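Local coordinates for esterase family protein (Staphylococcus aureus, PDB 7L0A) that probably hydrolyses S-formylglutathione to formate and glutathione, acting as a serine esterase of the alpha/beta-hydrolase fold, at residues E60-Y63 against M64-S68; Y107-V110 against H111-P115; S117-R120 against D121-F124. All coordinates share one frame; numbering follows the deposited sequence.

Each contact closes a short local turn rather than a long loop, and they follow one another along the chain without nesting or crossing. Contact 1, residues 60-68, spans helix 62-66 and the turns at its ends, packed on helix 244-259 and near, without touching, the predicted catalytic Ser129 and His242. Contact 2 lies at the C-terminal end of helix 99-113, about 11 Å from contact 1 between nearest atoms, against strands 9-17 and 24-32 and the second subunit. Contact 3 turns the chain from that helix into strand 123-128, which leads to Ser129. Contacts 2 and 3 touch, His111 of the helix meeting Asn123 at the start of the strand; contact 1 stands apart.

Contact 1. Residues E60-Y63 against M64-S68; sequences ETTY and MRYTS
With chi1 at 78°, Thr67 holds OG1 between its own N and carbonyl carbon, which turns the hydroxyl back on the preceding turn and lets it donate to Tyr63 O at 2.7 Å. A similar chi1 in Thr61, 74°, presents OG1 to Arg65, whose chain bends at chi3 (60°) to bring NH1 within 2.9 Å of that OG1. The bond lies in the guanidinium plane, while Arg65 CD rests 3.3 Å from Thr61 O. Thr61 OG1 is hydrogen-bonded to Asp59 OD1 as well, its stronger partner. Such bonds sit at both ends of helix 62-66 of an alpha/beta-hydrolase fold, Thr61 just before it and Thr67 just after; within it, Tyr66 N donates to Thr62 O at 2.8 Å. Tyr63 O is gripped twice at the helix's end, by the Thr67 hydroxyl and, weakly, by Thr67 N. Thr67 CG2 meanwhile lies 3.7 Å from Tyr63 CD1. The Tyr63 side chain is about 8 Å from that of the predicted nucleophile Ser129, and its OH is hydrogen-bonded to His128 ND1. At the N-terminal side a water spans the first turn, donating to Glu60 O (2.7 Å) and accepting from Met64 N.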
loop_
_atom_site.group_PDB
_atom_site.type_symbol
_atom_site.label_atom_id
_atom_site.label_comp_id
_atom_site.label_asym_id
_atom_site.label_seq_id
_atom_site.Cartn_x
_atom_site.Cartn_y
_atom_site.Cartn_z
ATOM N N GLU B 60 -9.578 -6.892 -8.064
ATOM C CA GLU B 60 -9.219 -6.463 -6.723
ATOM C C GLU B 60 -10.091 -5.316 -6.196
ATOM O O GLU B 60 -9.955 -4.963 -5.012
ATOM C CB GLU B 60 -7.734 -6.049 -6.684
ATOM C CG GLU B 60 -7.463 -4.619 -7.215
ATOM C CD GLU B 60 -7.394 -4.507 -8.723
ATOM O OE1 GLU B 60 -7.472 -5.550 -9.413
ATOM O OE2 GLU B 60 -7.250 -3.342 -9.236
ATOM N N THR B 61 -10.953 -4.748 -7.031
ATOM C CA THR B 61 -11.836 -3.660 -6.629
ATOM C C THR B 61 -13.284 -4.088 -6.394
ATOM O O THR B 61 -14.072 -3.299 -5.845
ATOM C CB THR B 61 -11.850 -2.500 -7.662
ATOM O OG1 THR B 61 -12.582 -2.861 -8.835
ATOM C CG2 THR B 61 -10.456 -2.023 -8.007
ATOM N N THR B 62 -13.672 -5.311 -6.769
ATOM C CA THR B 62 -15.096 -5.619 -6.849
ATOM C C THR B 62 -15.727 -5.754 -5.470
ATOM O O THR B 62 -16.869 -5.325 -5.271
ATOM C CB THR B 62 -15.308 -6.895 -7.665
ATOM O OG1 THR B 62 -14.543 -6.804 -8.874
ATOM C CG2 THR B 62 -16.760 -7.077 -7.963
ATOM N N TYR B 63 -15.040 -6.389 -4.519
ATOM C CA TYR B 63 -15.603 -6.486 -3.182
ATOM C C TYR B 63 -15.809 -5.099 -2.597
ATOM O O TYR B 63 -16.842 -4.838 -1.971
ATOM C CB TYR B 63 -14.722 -7.329 -2.250
ATOM C CG TYR B 63 -15.237 -8.731 -2.005
ATOM C CD1 TYR B 63 -16.299 -8.951 -1.146
ATOM C CD2 TYR B 63 -14.678 -9.812 -2.639
ATOM C CE1 TYR B 63 -16.791 -10.245 -0.913
ATOM C CE2 TYR B 63 -15.135 -11.095 -2.402
ATOM C CZ TYR B 63 -16.209 -11.291 -1.555
ATOM O OH TYR B 63 -16.725 -12.557 -1.330
ATOM N N MET B 64 -14.846 -4.180 -2.821
ATOM C CA MET B 64 -15.011 -2.819 -2.332
ATOM C C MET B 64 -16.255 -2.169 -2.907
ATOM O O MET B 64 -16.988 -1.479 -2.190
ATOM C CB MET B 64 -13.792 -1.974 -2.683
ATOM C CG MET B 64 -12.520 -2.428 -1.999
ATOM S SD MET B 64 -12.561 -2.325 -0.179
ATOM C CE MET B 64 -12.949 -0.616 0.122
ATOM N N ARG B 65 -16.500 -2.354 -4.209
ATOM C CA ARG B 65 -17.581 -1.667 -4.893
ATOM C C ARG B 65 -18.938 -2.302 -4.614
ATOM O O ARG B 65 -19.926 -1.584 -4.406
ATOM C CB ARG B 65 -17.295 -1.636 -6.389
ATOM C CG ARG B 65 -16.136 -0.751 -6.770
ATOM C CD ARG B 65 -15.464 -1.211 -8.037
ATOM N NE ARG B 65 -16.351 -1.223 -9.169
ATOM C CZ ARG B 65 -16.014 -1.718 -10.349
ATOM N NH1 ARG B 65 -14.809 -2.276 -10.522
ATOM N NH2 ARG B 65 -16.887 -1.722 -11.323
ATOM N N TYR B 66 -19.020 -3.633 -4.614
ATOM C CA TYR B 66 -20.303 -4.322 -4.597
ATOM C C TYR B 66 -20.718 -4.810 -3.220
ATOM O O TYR B 66 -21.780 -5.451 -3.102
ATOM C CB TYR B 66 -20.256 -5.497 -5.631
ATOM C CG TYR B 66 -20.437 -4.933 -7.028
ATOM C CD1 TYR B 66 -19.402 -4.298 -7.683
ATOM C CD2 TYR B 66 -21.686 -4.893 -7.623
ATOM C CE1 TYR B 66 -19.595 -3.659 -8.902
ATOM C CE2 TYR B 66 -21.886 -4.280 -8.855
ATOM C CZ TYR B 66 -20.842 -3.652 -9.478
ATOM O OH TYR B 66 -21.040 -2.979 -10.679
ATOM N N THR B 67 -19.914 -4.546 -2.185
ATOM C CA THR B 67 -20.272 -4.862 -0.804
ATOM C C THR B 67 -19.877 -3.675 0.054
ATOM O O THR B 67 -19.228 -2.736 -0.418
ATOM C CB THR B 67 -19.583 -6.131 -0.266
ATOM O OG1 THR B 67 -18.226 -5.837 0.079
ATOM C CG2 THR B 67 -19.609 -7.262 -1.266
ATOM N N SER B 68 -20.230 -3.731 1.337
ATOM C CA SER B 68 -19.710 -2.782 2.314
ATOM C C SER B 68 -18.608 -3.396 3.163
ATOM O O SER B 68 -18.497 -3.087 4.346
ATOM C CB SER B 68 -20.841 -2.252 3.194
ATOM O OG SER B 68 -21.783 -1.488 2.469
HETATM O O HOH W 1 -12.043 -5.244 -3.305
#

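Contact 2. Residues Y107-V110 against H111-P115; sequences YDYV and HQIFP
From the helix backbone, His111 CB lies 3.5 Å from Tyr107 O, one turn back, and the imidazole ring folds over the tyrosine. A chi1 of -74° places CG beside the backbone N and near that same oxygen, and the turn of the ring about CB-CG then brings ND1 to donate to Tyr107 O at 2.7 Å. The oxygen lies near the imidazole plane, but ND1 is tilted 30° from the carbonyl plane. His111 N, in the ordinary helical bond, reaches Tyr107 O from the opposite face, and the one oxygen is thus held by two donors of a single residue. Further out, CD2 lies near Tyr107 OH, and CE1 sits over the face of the Tyr107 ring, 3.2 Å from CE2. The two rings form a face-to-face stack with centroids 3.8 Å apart and planes at 23°. At the tip, NE2 passes 3.5 Å from Tyr107 CZ and bonds to Asn123 OD1; with both nitrogens facing carbonyl oxygens, a doubly protonated ring would be consistent with the geometry. All this happens near the C-terminal end of helix 99-113, the helix of a beta-alpha-beta crossover in the alpha/beta-hydrolase fold that leads into strand 123-128. Lys145 also approaches Tyr107, in a cation-pi contact. On another side of the helix Ile113 CD1 makes a CH-pi contact over the face of the Tyr109 ring, 4.2 Å from its centroid. Phe38 of the second subunit stacks on Tyr109, and Phe114 meets its counterpart Phe114 of that subunit. Where the helix ends, Phe114 N still donates to Val110 O at 3.0 Å, and the Phe114 ring presents its edge to this oxygen while CD2 approaches Val110 CB.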
loop_
_atom_site.group_PDB
_atom_site.type_symbol
_atom_site.label_atom_id
_atom_site.label_comp_id
_atom_site.label_asym_id
_atom_site.label_seq_id
_atom_site.Cartn_x
_atom_site.Cartn_y
_atom_site.Cartn_z
ATOM N N TYR B 107 0.549 -13.117 0.344
ATOM C CA TYR B 107 0.579 -13.277 1.791
ATOM C C TYR B 107 1.933 -12.852 2.352
ATOM O O TYR B 107 2.008 -12.032 3.282
ATOM C CB TYR B 107 0.264 -14.734 2.175
ATOM C CG TYR B 107 0.253 -14.957 3.671
ATOM C CD1 TYR B 107 1.445 -15.081 4.394
ATOM C CD2 TYR B 107 -0.944 -15.025 4.373
ATOM C CE1 TYR B 107 1.415 -15.225 5.791
ATOM C CE2 TYR B 107 -0.976 -15.209 5.750
ATOM C CZ TYR B 107 0.198 -15.298 6.454
ATOM O OH TYR B 107 0.174 -15.447 7.831
ATOM N N ASP B 108 3.011 -13.390 1.784
ATOM C CA ASP B 108 4.342 -13.113 2.309
ATOM C C ASP B 108 4.680 -11.633 2.162
ATOM O O ASP B 108 5.177 -11.010 3.108
ATOM C CB ASP B 108 5.371 -13.987 1.597
ATOM C CG ASP B 108 5.343 -15.441 2.060
ATOM O OD1 ASP B 108 4.663 -15.764 3.064
ATOM O OD2 ASP B 108 6.019 -16.266 1.400
ATOM N N TYR B 109 4.409 -11.051 0.984
ATOM C CA TYR B 109 4.768 -9.664 0.702
ATOM C C TYR B 109 4.056 -8.701 1.656
ATOM O O TYR B 109 4.682 -7.829 2.276
ATOM C CB TYR B 109 4.423 -9.362 -0.764
ATOM C CG TYR B 109 4.708 -7.984 -1.306
ATOM C CD1 TYR B 109 5.918 -7.330 -1.063
ATOM C CD2 TYR B 109 3.778 -7.354 -2.113
ATOM C CE1 TYR B 109 6.172 -6.081 -1.572
ATOM C CE2 TYR B 109 4.019 -6.096 -2.628
ATOM C CZ TYR B 109 5.235 -5.478 -2.364
ATOM O OH TYR B 109 5.473 -4.224 -2.901
ATOM N N VAL B 110 2.741 -8.868 1.818
ATOM C CA VAL B 110 2.030 -7.884 2.639
ATOM C C VAL B 110 2.373 -8.054 4.107
ATOM O O VAL B 110 2.339 -7.081 4.865
ATOM C CB VAL B 110 0.508 -7.938 2.414
ATOM C CG1 VAL B 110 0.200 -7.602 0.941
ATOM C CG2 VAL B 110 -0.135 -9.245 2.846
ATOM N N HIS B 111 2.698 -9.272 4.550
ATOM C CA HIS B 111 3.111 -9.452 5.941
ATOM C C HIS B 111 4.530 -8.947 6.182
ATOM O O HIS B 111 4.843 -8.561 7.315
ATOM C CB HIS B 111 2.994 -10.898 6.393
ATOM C CG HIS B 111 1.576 -11.339 6.635
ATOM N ND1 HIS B 111 0.728 -11.713 5.612
ATOM C CD2 HIS B 111 0.880 -11.506 7.779
ATOM C CE1 HIS B 111 -0.440 -12.073 6.121
ATOM N NE2 HIS B 111 -0.364 -11.966 7.440
ATOM N N GLN B 112 5.364 -8.860 5.151
ATOM C CA GLN B 112 6.663 -8.216 5.322
ATOM C C GLN B 112 6.552 -6.702 5.369
ATOM O O GLN B 112 7.203 -6.055 6.199
ATOM C CB GLN B 112 7.641 -8.622 4.214
ATOM C CG GLN B 112 8.059 -10.083 4.208
ATOM C CD GLN B 112 8.857 -10.490 5.432
ATOM O OE1 GLN B 112 10.005 -10.097 5.581
ATOM N NE2 GLN B 112 8.253 -11.290 6.302
ATOM N N ILE B 113 5.779 -6.110 4.438
ATOM C CA ILE B 113 5.814 -4.652 4.293
ATOM C C ILE B 113 4.755 -3.901 5.093
ATOM O O ILE B 113 4.844 -2.664 5.202
ATOM C CB ILE B 113 5.698 -4.152 2.839
ATOM C CG1 ILE B 113 4.373 -4.511 2.166
ATOM C CG2 ILE B 113 6.842 -4.658 1.993
ATOM C CD1 ILE B 113 4.103 -3.695 0.875
ATOM N N PHE B 114 3.758 -4.590 5.644
ATOM C CA PHE B 114 2.720 -3.963 6.448
ATOM C C PHE B 114 2.681 -4.528 7.872
ATOM O O PHE B 114 3.186 -5.633 8.145
ATOM C CB PHE B 114 1.309 -4.121 5.843
ATOM C CG PHE B 114 1.077 -3.357 4.574
ATOM C CD1 PHE B 114 1.069 -1.967 4.578
ATOM C CD2 PHE B 114 0.814 -4.016 3.396
ATOM C CE1 PHE B 114 0.838 -1.270 3.402
ATOM C CE2 PHE B 114 0.584 -3.321 2.232
ATOM C CZ PHE B 114 0.597 -1.943 2.240
ATOM N N PRO B 115 2.072 -3.789 8.818
ATOM C CA PRO B 115 2.031 -4.251 10.233
ATOM C C PRO B 115 0.923 -5.267 10.498
ATOM O O PRO B 115 -0.073 -5.007 11.194
ATOM C CB PRO B 115 1.819 -2.935 10.995
ATOM C CG PRO B 115 1.011 -2.100 10.047
ATOM C CD PRO B 115 1.567 -2.415 8.666
#

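Contact 3. Residues S117-R120 against D121-F124; sequences SKKR and DDNF
Asn123 spends its side-chain NH2 on two backbone carbonyls at once: ND2 donates to Ser117 O at 2.9 Å and to Lys119 O at 2.8 Å. Both oxygens lie close to the amide plane, whereas ND2 stands well above the plane of each carbonyl, away from the lone pairs. The two bonds draw the loop together as it turns from helix 99-113 into strand 123-128, the end of a beta-alpha-beta crossover in the alpha/beta-hydrolase fold. With chi1 at -81°, Asn123 sets CG beside its own backbone N, and the amide reaches back to the carbonyls of Ser117 and Lys119. Two acceptors on ND2, with OD1 engaged as well, should fix the amide's rotation. The turn itself is a short 3-10 segment, in which Asp122 N donates to Lys119 O at 2.9 Å and Asn123 N to Arg120 O at 3.1 Å. Lys119 O therefore takes two donors, Asp122 N and Asn123 ND2, which come from opposite faces of its plane. Ser117 forms an ST turn within the loop, its OG accepting from Lys119 N at 3.1 Å. The same hydroxyl donates a hydrogen bond to Asp122 OD2, which ties Ser117 in the loop to the residue just before the strand. Asp122 OD1, for its part, forms a salt bridge with Lys48, so each carboxylate oxygen has its own partner. The aliphatic part of Lys119 runs alongside Asp122, pointing the same way, with CD 3.8 Å from OD2. Arg120 extends in the other direction, its NE bonded to Gly143 O. The Ser117 OG to Asp122 OD2 bond measures 2.7 Å and uses the anti lone pair of OD2, on the side away from OD1.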
loop_
_atom_site.group_PDB
_atom_site.type_symbol
_atom_site.label_atom_id
_atom_site.label_comp_id
_atom_site.label_asym_id
_atom_site.label_seq_id
_atom_site.Cartn_x
_atom_site.Cartn_y
_atom_site.Cartn_z
ATOM N N SER B 117 -0.236 -9.169 11.672
ATOM C CA SER B 117 0.187 -10.261 12.513
ATOM C C SER B 117 0.606 -11.461 11.669
ATOM O O SER B 117 -0.055 -11.826 10.693
ATOM C CB SER B 117 -0.915 -10.694 13.455
ATOM O OG SER B 117 -0.454 -11.747 14.284
ATOM N N LYS B 118 1.679 -12.104 12.099
ATOM C CA LYS B 118 2.156 -13.336 11.492
ATOM C C LYS B 118 1.713 -14.565 12.247
ATOM O O LYS B 118 2.047 -15.687 11.830
ATOM C CB LYS B 118 3.675 -13.301 11.402
ATOM C CG LYS B 118 4.178 -12.232 10.440
ATOM C CD LYS B 118 5.671 -12.023 10.516
ATOM C CE LYS B 118 6.139 -11.012 9.479
ATOM N NZ LYS B 118 7.622 -10.875 9.443
ATOM N N LYS B 119 0.963 -14.391 13.332
ATOM C CA LYS B 119 0.465 -15.523 14.095
ATOM C C LYS B 119 -0.741 -16.174 13.425
ATOM O O LYS B 119 -1.644 -15.490 12.944
ATOM C CB LYS B 119 0.051 -15.084 15.496
ATOM C CG LYS B 119 1.155 -14.364 16.263
ATOM C CD LYS B 119 0.627 -13.885 17.606
ATOM C CE LYS B 119 1.676 -13.057 18.323
ATOM N NZ LYS B 119 2.999 -13.740 18.281
ATOM N N ARG B 120 -0.760 -17.504 13.452
ATOM C CA ARG B 120 -1.860 -18.270 12.876
ATOM C C ARG B 120 -3.210 -17.821 13.416
ATOM O O ARG B 120 -4.178 -17.691 12.647
ATOM C CB ARG B 120 -1.640 -19.761 13.155
ATOM C CG ARG B 120 -2.800 -20.643 12.720
ATOM C CD ARG B 120 -2.493 -22.130 12.945
ATOM N NE ARG B 120 -3.487 -22.943 12.258
ATOM C CZ ARG B 120 -4.634 -23.349 12.790
ATOM N NH1 ARG B 120 -4.953 -23.047 14.047
ATOM N NH2 ARG B 120 -5.468 -24.093 12.057
ATOM N N ASP B 121 -3.300 -17.604 14.737
ATOM C CA ASP B 121 -4.586 -17.267 15.335
ATOM C C ASP B 121 -5.126 -15.939 14.840
ATOM O O ASP B 121 -6.310 -15.642 15.046
ATOM C CB ASP B 121 -4.477 -17.207 16.863
ATOM C CG ASP B 121 -4.531 -18.571 17.505
ATOM O OD1 ASP B 121 -4.780 -19.570 16.788
ATOM O OD2 ASP B 121 -4.321 -18.649 18.733
ATOM N N ASP B 122 -4.284 -15.114 14.198
ATOM C CA ASP B 122 -4.676 -13.796 13.716
ATOM C C ASP B 122 -4.857 -13.739 12.204
ATOM O O ASP B 122 -5.022 -12.653 11.651
ATOM C CB ASP B 122 -3.639 -12.738 14.122
ATOM C CG ASP B 122 -3.516 -12.546 15.613
ATOM O OD1 ASP B 122 -4.524 -12.665 16.356
ATOM O OD2 ASP B 122 -2.379 -12.253 16.056
ATOM N N ASN B 123 -4.813 -14.872 11.509
ATOM C CA ASN B 123 -4.881 -14.888 10.059
ATOM C C ASN B 123 -6.001 -15.782 9.549
ATOM O O ASN B 123 -6.119 -16.949 9.968
ATOM C CB ASN B 123 -3.544 -15.353 9.467
ATOM C CG ASN B 123 -2.521 -14.237 9.418
ATOM O OD1 ASN B 123 -2.527 -13.426 8.479
ATOM N ND2 ASN B 123 -1.689 -14.156 10.432
ATOM N N PHE B 124 -6.782 -15.228 8.625
ATOM C CA PHE B 124 -7.990 -15.854 8.108
ATOM C C PHE B 124 -7.966 -15.797 6.590
ATOM O O PHE B 124 -7.249 -15.004 5.993
ATOM C CB PHE B 124 -9.240 -15.153 8.673
ATOM C CG PHE B 124 -9.119 -14.773 10.131
ATOM C CD1 PHE B 124 -8.875 -15.740 11.091
ATOM C CD2 PHE B 124 -9.210 -13.445 10.520
ATOM C CE1 PHE B 124 -8.747 -15.394 12.438
ATOM C CE2 PHE B 124 -9.084 -13.104 11.873
ATOM C CZ PHE B 124 -8.856 -14.081 12.812
#